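Local coordinates for hemolysin-related protein (Vibrio cholerae serotype O1, PDB 6MLT) that is a secreted, metal-binding biofilm matrix protein that probably binds carbohydrate and helps the bacterial biofilm adhere to surfaces, at residues 35-40 and 536-541; 83-88 and 124-129; 100-105 and 109-114. All blocks are in the same frame, centred on the assembly; numbering follows the deposited sequence.

Interaction 1: residues 35-40 and 536-541; sequences PIVVQL and SLIMVA
Val540 CG1 lies over one face of the Pro35 ring, 4.1 Å from CD of Pro35, while Ile538 CG2 comes to the CB-CG edge, 3.8 Å from CG of Pro35. Val525 and Ile57 also pack against this ring.

Ile538 reaches both Pro35 and Val37 by dividing its branches. With CG2 anti to the backbone N (chi1 of -57° for CG1), that methyl goes to the proline, while CD1 at the end of the longer arm lies 3.8 Å from CG2 of Val37, crossing it at a slant. Ile538 is backed by Val554 and Val556 from its own sheet, and Ala527 adds to the surroundings of Val37, whose side chain is about 9 Å from a bound calcium.

The two strands belong to different sheets: 36-38 pairs with 56-63, and 536-541 lies between 553-559 and 525-527. The contact is therefore blade-to-blade packing in a beta-propeller, here between the sheet that contains both chain ends' strands, 13-19 and 553-559, and the next one. No hydrogen bond crosses between the segments and every touching residue is buried, so this part of the seam is held by apolar shape-matching and the exclusion of water.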
ATOM      1  N   PRO A  35     -11.547  -4.057  13.939  1.00 17.05           N
ATOM      2  CA  PRO A  35     -12.247  -2.783  14.128  1.00 17.69           C
ATOM      3  C   PRO A  35     -12.042  -1.853  12.941  1.00 18.58           C
ATOM      4  O   PRO A  35     -11.055  -1.939  12.213  1.00 18.50           O
ATOM      5  CB  PRO A  35     -11.600  -2.213  15.392  1.00 19.87           C
ATOM      6  CG  PRO A  35     -10.196  -2.748  15.339  1.00 16.61           C
ATOM      7  CD  PRO A  35     -10.273  -4.099  14.676  1.00 17.13           C
ATOM      8  N   ILE A  36     -13.002  -0.947  12.780  1.00 15.28           N
ATOM      9  CA  ILE A  36     -13.007   0.081  11.745  1.00 18.41           C
ATOM     10  C   ILE A  36     -12.968   1.434  12.435  1.00 16.90           C
ATOM     11  O   ILE A  36     -13.574   1.602  13.496  1.00 17.52           O
ATOM     12  CB  ILE A  36     -14.271  -0.045  10.863  1.00 28.32           C
ATOM     13  CG1 ILE A  36     -14.268  -1.372  10.093  1.00 30.12           C
ATOM     14  CG2 ILE A  36     -14.430   1.140   9.942  1.00 40.28           C
ATOM     15  CD1 ILE A  36     -13.064  -1.601   9.264  1.00 23.29           C
ATOM     16  N   VAL A  37     -12.283   2.404  11.825  1.00 17.56           N
ATOM     17  CA  VAL A  37     -12.043   3.706  12.445  1.00 18.78           C
ATOM     18  C   VAL A  37     -12.451   4.805  11.473  1.00 18.94           C
ATOM     19  O   VAL A  37     -11.842   4.954  10.407  1.00 16.97           O
ATOM     20  CB  VAL A  37     -10.574   3.886  12.860  1.00 19.87           C
ATOM     21  CG1 VAL A  37     -10.343   5.282  13.452  1.00 19.73           C
ATOM     22  CG2 VAL A  37     -10.172   2.816  13.862  1.00 19.64           C
ATOM     23  N   VAL A  38     -13.460   5.588  11.858  1.00 16.71           N
ATOM     24  CA  VAL A  38     -13.978   6.692  11.056  1.00 18.61           C
ATOM     25  C   VAL A  38     -14.622   7.709  11.995  1.00 20.96           C
ATOM     26  O   VAL A  38     -14.978   7.393  13.134  1.00 20.66           O
ATOM     27  CB  VAL A  38     -15.014   6.220  10.011  1.00 18.77           C
ATOM     28  CG1 VAL A  38     -14.341   5.456   8.871  1.00 18.52           C
ATOM     29  CG2 VAL A  38     -16.095   5.361  10.679  1.00 18.25           C
ATOM     30  N   GLN A  39     -14.803   8.937  11.497  1.00 18.05           N
ATOM     31  CA  GLN A  39     -15.454  10.001  12.263  1.00 19.13           C
ATOM     32  C   GLN A  39     -16.975   9.849  12.224  1.00 20.83           C
ATOM     33  O   GLN A  39     -17.567   9.755  11.144  1.00 22.45           O
ATOM     34  CB  GLN A  39     -15.077  11.371  11.697  1.00 19.06           C
ATOM     35  CG  GLN A  39     -13.593  11.678  11.633  1.00 22.16           C
ATOM     36  CD  GLN A  39     -13.028  12.184  12.947  1.00 21.24           C
ATOM     37  OE1 GLN A  39     -13.755  12.398  13.918  1.00 19.85           O
ATOM     38  NE2 GLN A  39     -11.718  12.384  12.979  1.00 21.85           N
ATOM     39  N   LEU A  40     -17.620   9.876  13.395  1.00 21.67           N
ATOM     40  CA  LEU A  40     -19.065   9.678  13.455  1.00 21.42           C
ATOM     41  C   LEU A  40     -19.840  10.728  14.239  1.00 23.21           C
ATOM     42  O   LEU A  40     -21.075  10.710  14.182  1.00 25.01           O
ATOM     43  CB  LEU A  40     -19.387   8.301  14.053  1.00 20.37           C
ATOM     44  CG  LEU A  40     -18.913   7.094  13.238  1.00 19.92           C
ATOM     45  CD1 LEU A  40     -19.154   5.806  14.019  1.00 20.13           C
ATOM     46  CD2 LEU A  40     -19.600   7.029  11.883  1.00 17.75           C
ATOM     47  N   SER A 536      -3.492   5.661  18.816  1.00 18.16           N
ATOM     48  CA  SER A 536      -4.115   4.686  19.700  1.00 18.79           C
ATOM     49  C   SER A 536      -4.011   3.302  19.069  1.00 19.97           C
ATOM     50  O   SER A 536      -4.066   3.155  17.842  1.00 19.23           O
ATOM     51  CB  SER A 536      -5.589   5.010  19.946  1.00 19.61           C
ATOM     52  OG  SER A 536      -5.764   6.320  20.449  1.00 22.98           O
ATOM     53  N   LEU A 537      -3.859   2.292  19.921  1.00 18.54           N
ATOM     54  CA  LEU A 537      -3.807   0.890  19.518  1.00 18.31           C
ATOM     55  C   LEU A 537      -5.122   0.222  19.914  1.00 17.85           C
ATOM     56  O   LEU A 537      -5.430   0.114  21.108  1.00 17.48           O
ATOM     57  CB  LEU A 537      -2.632   0.182  20.185  1.00 18.85           C
ATOM     58  CG  LEU A 537      -2.630  -1.351  20.149  1.00 20.70           C
ATOM     59  CD1 LEU A 537      -2.617  -1.866  18.719  1.00 21.41           C
ATOM     60  CD2 LEU A 537      -1.444  -1.899  20.930  1.00 24.60           C
ATOM     61  N   ILE A 538      -5.876  -0.240  18.917  1.00 17.00           N
ATOM     62  CA  ILE A 538      -7.239  -0.742  19.098  1.00 17.55           C
ATOM     63  C   ILE A 538      -7.255  -2.239  18.820  1.00 18.95           C
ATOM     64  O   ILE A 538      -6.786  -2.679  17.762  1.00 18.65           O
ATOM     65  CB  ILE A 538      -8.224  -0.021  18.162  1.00 18.39           C
ATOM     66  CG1 ILE A 538      -8.172   1.494  18.385  1.00 21.38           C
ATOM     67  CG2 ILE A 538      -9.657  -0.549  18.371  1.00 18.19           C
ATOM     68  CD1 ILE A 538      -8.192   2.301  17.112  1.00 21.97           C
ATOM     69  N   MET A 539      -7.838  -3.019  19.734  1.00 16.53           N
ATOM     70  CA  MET A 539      -7.953  -4.455  19.533  1.00 21.01           C
ATOM     71  C   MET A 539      -9.272  -4.962  20.098  1.00 17.70           C
ATOM     72  O   MET A 539      -9.846  -4.375  21.022  1.00 17.72           O
ATOM     73  CB  MET A 539      -6.777  -5.212  20.173  1.00 23.22           C
ATOM     74  CG  MET A 539      -6.699  -5.117  21.676  1.00 24.27           C
ATOM     75  SD  MET A 539      -5.131  -5.750  22.318  1.00 22.89           S
ATOM     76  CE  MET A 539      -4.010  -4.460  21.776  1.00 19.95           C
ATOM     77  N   VAL A 540      -9.748  -6.064  19.532  1.00 18.55           N
ATOM     78  CA  VAL A 540     -11.014  -6.664  19.934  1.00 16.84           C
ATOM     79  C   VAL A 540     -10.731  -7.963  20.674  1.00 18.19           C
ATOM     80  O   VAL A 540      -9.690  -8.599  20.479  1.00 16.20           O
ATOM     81  CB  VAL A 540     -11.932  -6.888  18.714  1.00 17.59           C
ATOM     82  CG1 VAL A 540     -12.131  -5.578  17.968  1.00 18.12           C
ATOM     83  CG2 VAL A 540     -11.350  -7.955  17.785  1.00 18.66           C
ATOM     84  N   ALA A 541     -11.665  -8.352  21.538  1.00 15.70           N
ATOM     85  CA  ALA A 541     -11.456  -9.493  22.413  1.00 17.35           C
ATOM     86  C   ALA A 541     -12.763 -10.234  22.635  1.00 17.39           C
ATOM     87  O   ALA A 541     -13.856  -9.659  22.552  1.00 19.75           O
ATOM     88  CB  ALA A 541     -10.873  -9.067  23.764  1.00 17.25           C
TER

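Interaction 2: residues 83-88 and 124-129; sequences ELWSYS and NILDHQ
Trp85 reaches the 124-129 segment because its CG stands anti to the carbonyl carbon (chi1 -70°) and chi2 is close to zero, which sends the indole across to the turn at His128 and Gln129. Leu126 answers with an extended arm, and its CD1 comes to 4.2 Å from CH2 of Trp85, the two side chains crossing at about a right angle.

NE1 of Trp85 donates to the backbone O of His128 at 2.9 Å. The bond is bent (145° at the hydrogen): the acceptor is tilted out of the indole plane, and the donor stands above the carbonyl plane of His128. The next peptide group covers one face of the five-membered ring, with C of Gln129 3.3 Å from NE1 of Trp85. The indole is thus gripped at its polar corner and overlaid beside it, while Ile73, Ala75 and Ile113 pack around it.

In propeller terms, the loop after strand 71-76 of one blade is pinned here to the turn after strand 122-126 of the next, a segment that falls in the FG-GAP-like repeat. Asp127 shapes that turn as an Asx turn, its OD1 accepting from N of Gln129 at 2.9 Å, and His128 ND1 hydrogen-bonds to the carbonyl O of Leu40. Two waters extend the seam: both donate to Gln129 O, one accepting from Ser86 N and the other from Tyr87 N. Ser86 OG in turn accepts from N of Ser88 at 3.2 Å, an ST turn. CB of Trp85 lies over one face of the Tyr87 ring, toward its rim, and Tyr87 OH donates to OE2 of Glu83 at a short 2.5 Å; that same oxygen also forms a salt bridge with Arg74.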
ATOM      1  N   GLU A  83     -20.827   4.572  23.945  1.00 23.48           N
ATOM      2  CA  GLU A  83     -21.575   4.249  22.741  1.00 22.36           C
ATOM      3  C   GLU A  83     -22.242   5.504  22.190  1.00 24.66           C
ATOM      4  O   GLU A  83     -22.937   6.225  22.914  1.00 24.72           O
ATOM      5  CB  GLU A  83     -22.603   3.165  23.035  1.00 23.34           C
ATOM      6  CG  GLU A  83     -21.981   1.787  23.079  1.00 26.33           C
ATOM      7  CD  GLU A  83     -22.936   0.739  23.601  1.00 30.86           C
ATOM      8  OE1 GLU A  83     -22.928   0.498  24.825  1.00 31.39           O
ATOM      9  OE2 GLU A  83     -23.692   0.167  22.785  1.00 30.00           O
ATOM     10  N   LEU A  84     -22.003   5.774  20.905  1.00 21.80           N
ATOM     11  CA  LEU A  84     -22.499   6.989  20.267  1.00 22.63           C
ATOM     12  C   LEU A  84     -23.945   6.881  19.812  1.00 24.75           C
ATOM     13  O   LEU A  84     -24.596   7.914  19.623  1.00 25.18           O
ATOM     14  CB  LEU A  84     -21.634   7.332  19.049  1.00 23.64           C
ATOM     15  CG  LEU A  84     -20.181   7.696  19.347  1.00 23.39           C
ATOM     16  CD1 LEU A  84     -19.394   7.780  18.060  1.00 22.31           C
ATOM     17  CD2 LEU A  84     -20.126   9.019  20.098  1.00 24.09           C
ATOM     18  N   TRP A  85     -24.453   5.670  19.602  1.00 26.54           N
ATOM     19  CA  TRP A  85     -25.756   5.472  18.992  1.00 25.15           C
ATOM     20  C   TRP A  85     -26.831   5.236  20.045  1.00 25.64           C
ATOM     21  O   TRP A  85     -26.564   4.729  21.136  1.00 27.74           O
ATOM     22  CB  TRP A  85     -25.715   4.292  18.024  1.00 24.30           C
ATOM     23  CG  TRP A  85     -24.903   4.562  16.784  1.00 21.36           C
ATOM     24  CD1 TRP A  85     -24.372   5.759  16.384  1.00 20.93           C
ATOM     25  CD2 TRP A  85     -24.531   3.608  15.789  1.00 20.08           C
ATOM     26  NE1 TRP A  85     -23.699   5.604  15.198  1.00 22.66           N
ATOM     27  CE2 TRP A  85     -23.784   4.292  14.811  1.00 20.75           C
ATOM     28  CE3 TRP A  85     -24.761   2.239  15.627  1.00 19.77           C
ATOM     29  CZ2 TRP A  85     -23.269   3.654  13.688  1.00 20.01           C
ATOM     30  CZ3 TRP A  85     -24.249   1.611  14.513  1.00 19.43           C
ATOM     31  CH2 TRP A  85     -23.510   2.317  13.560  1.00 21.31           C
ATOM     32  N   SER A  86     -28.059   5.603  19.697  1.00 24.93           N
ATOM     33  CA  SER A  86     -29.203   5.367  20.566  1.00 26.49           C
ATOM     34  C   SER A  86     -29.808   3.985  20.383  1.00 26.11           C
ATOM     35  O   SER A  86     -30.494   3.497  21.292  1.00 26.18           O
ATOM     36  CB  SER A  86     -30.290   6.403  20.292  1.00 27.60           C
ATOM     37  OG  SER A  86     -30.778   6.233  18.971  1.00 28.63           O
ATOM     38  N   TYR A  87     -29.596   3.353  19.227  1.00 23.91           N
ATOM     39  CA  TYR A  87     -30.241   2.085  18.905  1.00 24.52           C
ATOM     40  C   TYR A  87     -31.763   2.202  18.970  1.00 25.97           C
ATOM     41  O   TYR A  87     -32.459   1.214  19.213  1.00 25.20           O
ATOM     42  CB  TYR A  87     -29.764   0.966  19.834  1.00 24.89           C
ATOM     43  CG  TYR A  87     -28.262   0.859  19.956  1.00 23.11           C
ATOM     44  CD1 TYR A  87     -27.492   0.347  18.918  1.00 21.84           C
ATOM     45  CD2 TYR A  87     -27.614   1.258  21.118  1.00 23.75           C
ATOM     46  CE1 TYR A  87     -26.117   0.241  19.038  1.00 20.97           C
ATOM     47  CE2 TYR A  87     -26.240   1.154  21.247  1.00 23.94           C
ATOM     48  CZ  TYR A  87     -25.497   0.648  20.207  1.00 24.12           C
ATOM     49  OH  TYR A  87     -24.130   0.550  20.336  1.00 27.65           O
ATOM     50  N   SER A  88     -32.292   3.404  18.737  1.00 27.39           N
ATOM     51  CA  SER A  88     -33.742   3.590  18.731  1.00 29.99           C
ATOM     52  C   SER A  88     -34.415   2.765  17.644  1.00 25.94           C
ATOM     53  O   SER A  88     -35.618   2.497  17.742  1.00 26.89           O
ATOM     54  CB  SER A  88     -34.086   5.070  18.549  1.00 34.62           C
ATOM     55  OG  SER A  88     -33.721   5.519  17.256  1.00 38.28           O
ATOM     56  N   ASN A 124     -26.910  -3.438   3.673  1.00 17.58           N
ATOM     57  CA  ASN A 124     -27.448  -2.335   4.454  1.00 19.74           C
ATOM     58  C   ASN A 124     -26.431  -1.210   4.528  1.00 18.60           C
ATOM     59  O   ASN A 124     -25.273  -1.437   4.885  1.00 19.12           O
ATOM     60  CB  ASN A 124     -27.817  -2.801   5.861  1.00 22.23           C
ATOM     61  CG  ASN A 124     -28.961  -3.775   5.848  1.00 26.25           C
ATOM     62  OD1 ASN A 124     -29.981  -3.537   5.197  1.00 24.84           O
ATOM     63  ND2 ASN A 124     -28.790  -4.901   6.531  1.00 27.97           N
ATOM     64  N   ILE A 125     -26.867   0.002   4.208  1.00 17.00           N
ATOM     65  CA  ILE A 125     -26.006   1.168   4.279  1.00 17.73           C
ATOM     66  C   ILE A 125     -26.601   2.110   5.319  1.00 17.22           C
ATOM     67  O   ILE A 125     -27.686   2.669   5.113  1.00 18.86           O
ATOM     68  CB  ILE A 125     -25.850   1.844   2.912  1.00 20.51           C
ATOM     69  CG1 ILE A 125     -25.331   0.806   1.903  1.00 21.83           C
ATOM     70  CG2 ILE A 125     -24.909   3.044   3.019  1.00 20.76           C
ATOM     71  CD1 ILE A 125     -25.154   1.316   0.490  1.00 26.85           C
ATOM     72  N   LEU A 126     -25.897   2.270   6.438  1.00 17.44           N
ATOM     73  CA  LEU A 126     -26.352   3.109   7.540  1.00 19.20           C
ATOM     74  C   LEU A 126     -25.753   4.505   7.431  1.00 20.07           C
ATOM     75  O   LEU A 126     -24.653   4.688   6.898  1.00 21.09           O
ATOM     76  CB  LEU A 126     -25.949   2.507   8.885  1.00 17.81           C
ATOM     77  CG  LEU A 126     -26.249   1.026   9.123  1.00 20.93           C
ATOM     78  CD1 LEU A 126     -25.816   0.635  10.529  1.00 20.31           C
ATOM     79  CD2 LEU A 126     -27.716   0.733   8.920  1.00 23.22           C
ATOM     80  N   ASP A 127     -26.482   5.489   7.965  1.00 18.07           N
ATOM     81  CA  ASP A 127     -25.920   6.814   8.180  1.00 21.51           C
ATOM     82  C   ASP A 127     -25.075   6.805   9.453  1.00 22.01           C
ATOM     83  O   ASP A 127     -24.970   5.794  10.155  1.00 21.95           O
ATOM     84  CB  ASP A 127     -27.024   7.877   8.224  1.00 24.02           C
ATOM     85  CG  ASP A 127     -27.967   7.753   9.441  1.00 28.57           C
ATOM     86  OD1 ASP A 127     -27.604   7.159  10.485  1.00 26.05           O
ATOM     87  OD2 ASP A 127     -29.096   8.287   9.339  1.00 29.48           O
ATOM     88  N   HIS A 128     -24.464   7.953   9.759  1.00 21.19           N
ATOM     89  CA  HIS A 128     -23.485   8.021  10.843  1.00 23.75           C
ATOM     90  C   HIS A 128     -24.112   7.862  12.222  1.00 22.41           C
ATOM     91  O   HIS A 128     -23.378   7.753  13.210  1.00 24.15           O
ATOM     92  CB  HIS A 128     -22.712   9.346  10.777  1.00 25.09           C
ATOM     93  CG  HIS A 128     -23.529  10.542  11.159  1.00 25.01           C
ATOM     94  ND1 HIS A 128     -23.407  11.168  12.380  1.00 27.63           N
ATOM     95  CD2 HIS A 128     -24.485  11.221  10.483  1.00 25.49           C
ATOM     96  CE1 HIS A 128     -24.248  12.185  12.440  1.00 25.98           C
ATOM     97  NE2 HIS A 128     -24.915  12.240  11.301  1.00 26.87           N
ATOM     98  N   GLN A 129     -25.435   7.841  12.315  1.00 19.20           N
ATOM     99  CA  GLN A 129     -26.132   7.619  13.570  1.00 22.81           C
ATOM    100  C   GLN A 129     -26.629   6.187  13.726  1.00 25.34           C
ATOM    101  O   GLN A 129     -27.297   5.881  14.718  1.00 22.98           O
ATOM    102  CB  GLN A 129     -27.307   8.597  13.685  1.00 26.76           C
ATOM    103  CG  GLN A 129     -26.860  10.050  13.721  1.00 36.21           C
ATOM    104  CD  GLN A 129     -28.023  11.031  13.763  1.00 45.09           C
ATOM    105  OE1 GLN A 129     -29.043  10.836  13.103  1.00 47.28           O
ATOM    106  NE2 GLN A 129     -27.870  12.092  14.538  1.00 48.42           N
TER
HETATM  107  O   HOH W   1     -28.069   7.044  17.042  1.00 22.20           O
HETATM  108  O   HOH W   2     -28.714   3.780  16.312  1.00 22.33           O

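Interaction 3: residues 100-105 and 109-114. With NA (sodium ion), chain D.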
ATOM      1  N   PRO A 100     -17.372  -4.510   8.811  1.00 17.69           N
ATOM      2  CA  PRO A 100     -18.041  -3.689   7.795  1.00 19.39           C
ATOM      3  C   PRO A 100     -17.060  -2.730   7.143  1.00 18.23           C
ATOM      4  O   PRO A 100     -15.867  -2.755   7.455  1.00 17.10           O
ATOM      5  CB  PRO A 100     -19.129  -2.948   8.587  1.00 22.27           C
ATOM      6  CG  PRO A 100     -18.693  -2.978   9.986  1.00 28.73           C
ATOM      7  CD  PRO A 100     -17.822  -4.187  10.175  1.00 24.49           C
ATOM      8  N   ALA A 101     -17.544  -1.911   6.214  1.00 16.67           N
ATOM      9  CA  ALA A 101     -16.731  -0.909   5.538  1.00 17.37           C
ATOM     10  C   ALA A 101     -17.458   0.424   5.602  1.00 19.88           C
ATOM     11  O   ALA A 101     -18.690   0.469   5.604  1.00 21.12           O
ATOM     12  CB  ALA A 101     -16.467  -1.275   4.080  1.00 17.43           C
ATOM     13  N   ALA A 102     -16.699   1.517   5.635  1.00 16.58           N
ATOM     14  CA  ALA A 102     -17.307   2.824   5.819  1.00 16.16           C
ATOM     15  C   ALA A 102     -16.613   3.866   4.959  1.00 16.21           C
ATOM     16  O   ALA A 102     -15.408   3.799   4.714  1.00 16.40           O
ATOM     17  CB  ALA A 102     -17.263   3.258   7.290  1.00 17.52           C
ATOM     18  N   ALA A 103     -17.396   4.845   4.519  1.00 16.38           N
ATOM     19  CA  ALA A 103     -16.891   5.972   3.750  1.00 17.12           C
ATOM     20  C   ALA A 103     -18.045   6.929   3.523  1.00 17.18           C
ATOM     21  O   ALA A 103     -19.213   6.565   3.685  1.00 19.05           O
ATOM     22  CB  ALA A 103     -16.298   5.536   2.404  1.00 17.62           C
ATOM     23  N   ASP A 104     -17.705   8.160   3.144  1.00 20.51           N
ATOM     24  CA  ASP A 104     -18.702   9.131   2.701  1.00 23.89           C
ATOM     25  C   ASP A 104     -19.023   8.808   1.248  1.00 24.94           C
ATOM     26  O   ASP A 104     -18.306   9.218   0.333  1.00 25.88           O
ATOM     27  CB  ASP A 104     -18.185  10.555   2.865  1.00 28.37           C
ATOM     28  CG  ASP A 104     -19.209  11.611   2.458  1.00 31.16           C
ATOM     29  OD1 ASP A 104     -20.324  11.254   2.008  1.00 28.15           O
ATOM     30  OD2 ASP A 104     -18.892  12.809   2.599  1.00 31.61           O
ATOM     31  N   LEU A 105     -20.100   8.055   1.038  1.00 25.00           N
ATOM     32  CA  LEU A 105     -20.379   7.494  -0.277  1.00 25.09           C
ATOM     33  C   LEU A 105     -21.108   8.473  -1.188  1.00 24.43           C
ATOM     34  O   LEU A 105     -20.943   8.407  -2.412  1.00 25.50           O
ATOM     35  CB  LEU A 105     -21.202   6.215  -0.124  1.00 26.36           C
ATOM     36  CG  LEU A 105     -20.512   5.063   0.615  1.00 24.79           C
ATOM     37  CD1 LEU A 105     -21.485   3.912   0.841  1.00 27.04           C
ATOM     38  CD2 LEU A 105     -19.303   4.590  -0.150  1.00 25.15           C
ATOM     39  N   GLY A 109     -20.605  14.859   3.324  1.00 28.61           N
ATOM     40  CA  GLY A 109     -19.772  15.161   4.468  1.00 33.20           C
ATOM     41  C   GLY A 109     -19.948  14.239   5.656  1.00 37.39           C
ATOM     42  O   GLY A 109     -19.321  14.475   6.699  1.00 44.01           O
ATOM     43  N   LEU A 110     -20.769  13.201   5.538  1.00 30.03           N
ATOM     44  CA  LEU A 110     -21.064  12.292   6.633  1.00 25.42           C
ATOM     45  C   LEU A 110     -20.750  10.865   6.208  1.00 23.18           C
ATOM     46  O   LEU A 110     -20.949  10.489   5.048  1.00 24.81           O
ATOM     47  CB  LEU A 110     -22.532  12.396   7.054  1.00 28.36           C
ATOM     48  CG  LEU A 110     -22.984  13.795   7.478  1.00 32.35           C
ATOM     49  CD1 LEU A 110     -24.493  13.841   7.633  1.00 33.34           C
ATOM     50  CD2 LEU A 110     -22.295  14.202   8.768  1.00 34.55           C
ATOM     51  N   ILE A 111     -20.288  10.068   7.166  1.00 22.16           N
ATOM     52  CA  ILE A 111     -19.865   8.695   6.914  1.00 22.42           C
ATOM     53  C   ILE A 111     -21.084   7.793   6.796  1.00 21.77           C
ATOM     54  O   ILE A 111     -22.008   7.867   7.615  1.00 24.59           O
ATOM     55  CB  ILE A 111     -18.941   8.211   8.047  1.00 27.21           C
ATOM     56  CG1 ILE A 111     -17.607   8.967   8.032  1.00 27.23           C
ATOM     57  CG2 ILE A 111     -18.721   6.687   7.969  1.00 29.00           C
ATOM     58  CD1 ILE A 111     -16.722   8.635   6.863  1.00 28.03           C
ATOM     59  N   GLU A 112     -21.068   6.910   5.795  1.00 20.35           N
ATOM     60  CA  GLU A 112     -21.995   5.790   5.682  1.00 19.50           C
ATOM     61  C   GLU A 112     -21.278   4.488   6.030  1.00 19.99           C
ATOM     62  O   GLU A 112     -20.072   4.354   5.817  1.00 20.76           O
ATOM     63  CB  GLU A 112     -22.576   5.675   4.266  1.00 22.92           C
ATOM     64  CG  GLU A 112     -23.701   6.657   3.956  1.00 26.45           C
ATOM     65  CD  GLU A 112     -23.203   8.031   3.553  1.00 30.84           C
ATOM     66  OE1 GLU A 112     -22.204   8.108   2.803  1.00 28.84           O
ATOM     67  OE2 GLU A 112     -23.811   9.038   3.986  1.00 33.88           O
ATOM     68  N   ILE A 113     -22.035   3.517   6.538  1.00 18.41           N
ATOM     69  CA  ILE A 113     -21.487   2.252   7.024  1.00 20.52           C
ATOM     70  C   ILE A 113     -22.143   1.118   6.250  1.00 19.55           C
ATOM     71  O   ILE A 113     -23.366   0.957   6.308  1.00 19.31           O
ATOM     72  CB  ILE A 113     -21.718   2.087   8.533  1.00 21.08           C
ATOM     73  CG1 ILE A 113     -21.096   3.268   9.281  1.00 25.11           C
ATOM     74  CG2 ILE A 113     -21.149   0.761   9.024  1.00 20.41           C
ATOM     75  CD1 ILE A 113     -21.545   3.379  10.713  1.00 28.39           C
ATOM     76  N   VAL A 114     -21.334   0.317   5.556  1.00 17.48           N
ATOM     77  CA  VAL A 114     -21.823  -0.723   4.654  1.00 15.71           C
ATOM     78  C   VAL A 114     -21.611  -2.080   5.308  1.00 16.35           C
ATOM     79  O   VAL A 114     -20.510  -2.384   5.785  1.00 17.95           O
ATOM     80  CB  VAL A 114     -21.112  -0.670   3.289  1.00 17.93           C
ATOM     81  CG1 VAL A 114     -21.800  -1.599   2.292  1.00 18.99           C
ATOM     82  CG2 VAL A 114     -21.066   0.746   2.757  1.00 18.99           C
TER
HETATM   83 NA    NA D1003     -22.289  10.584   3.195  1.00 21.13          NA
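Metal bonds draw Asp104, Leu110 and Glu112 together around a sodium ion. Asp104 OD1 and the backbone O of Leu110 each give one bond, the latter 2.3 Å from the sodium, and Glu112 binds with both carboxylate oxygens. A bend at chi2 of Glu112 (82°) folds its carboxylate back to the metal, and Asp106 and Asp108 supply the remaining two ligands.

Hydrogen bonds fix the same carboxylates. OD2 of Asp104, the oxygen not on the metal, accepts from N of Gly109 at 2.8 Å, from the syn side but tilted out of the carboxylate plane, and OE1 of Glu112 accepts from N of Leu105 at 2.7 Å, almost in line with its C-O bond. Glu112 OE2 is also met by Lys133 NZ. The backbone amides and lysine would offset part of the negative charge packed round a monovalent ion.

The arrangement is an EF-hand-like Asp-x-Asp-Gly-Asp loop joining the two strands of a hairpin, as in FG-GAP blades, where such loops commonly hold calcium. Behind the loop, strands 101-103 and 112-114 run antiparallel. Ala101 with Val114 and Ala103 with Glu112 are hydrogen-bonded pairs, the shortest link being Val114 N to Ala101 O at 2.6 Å; Ala102 with Ile113, between them, is non-hydrogen-bonded.

Apolar contacts occur on both faces. On the face of Ala102 and Ile113, CG2 of Ile111 packs 3.8 Å from CB of Ala102. On the other, Leu105 CD1 lies 3.7 Å from CG2 of Val114, and Val114 in turn touches Leu151 of the following blade.

All three contacts lie on one side of the chain's centre, their centres 11 to 16 Å apart. Along the chain, interaction 3 falls between the two segments of interaction 2, and both fall between those of interaction 1. They cover three successive propeller sheets: interaction 1 joins the sheet of 536-541 to that of 36-38, interaction 2 ties a loop near the latter to strand 122-126, and interaction 3 is a hairpin in the sheet holding that strand. Leu126 N and Ile113 O link interactions 2 and 3, while Val38 of interaction 1 packs on Ala102 and Ile111 of interaction 3. Interaction 1 involves the sheet combining N- and C-terminal strands, which probably closes the ring.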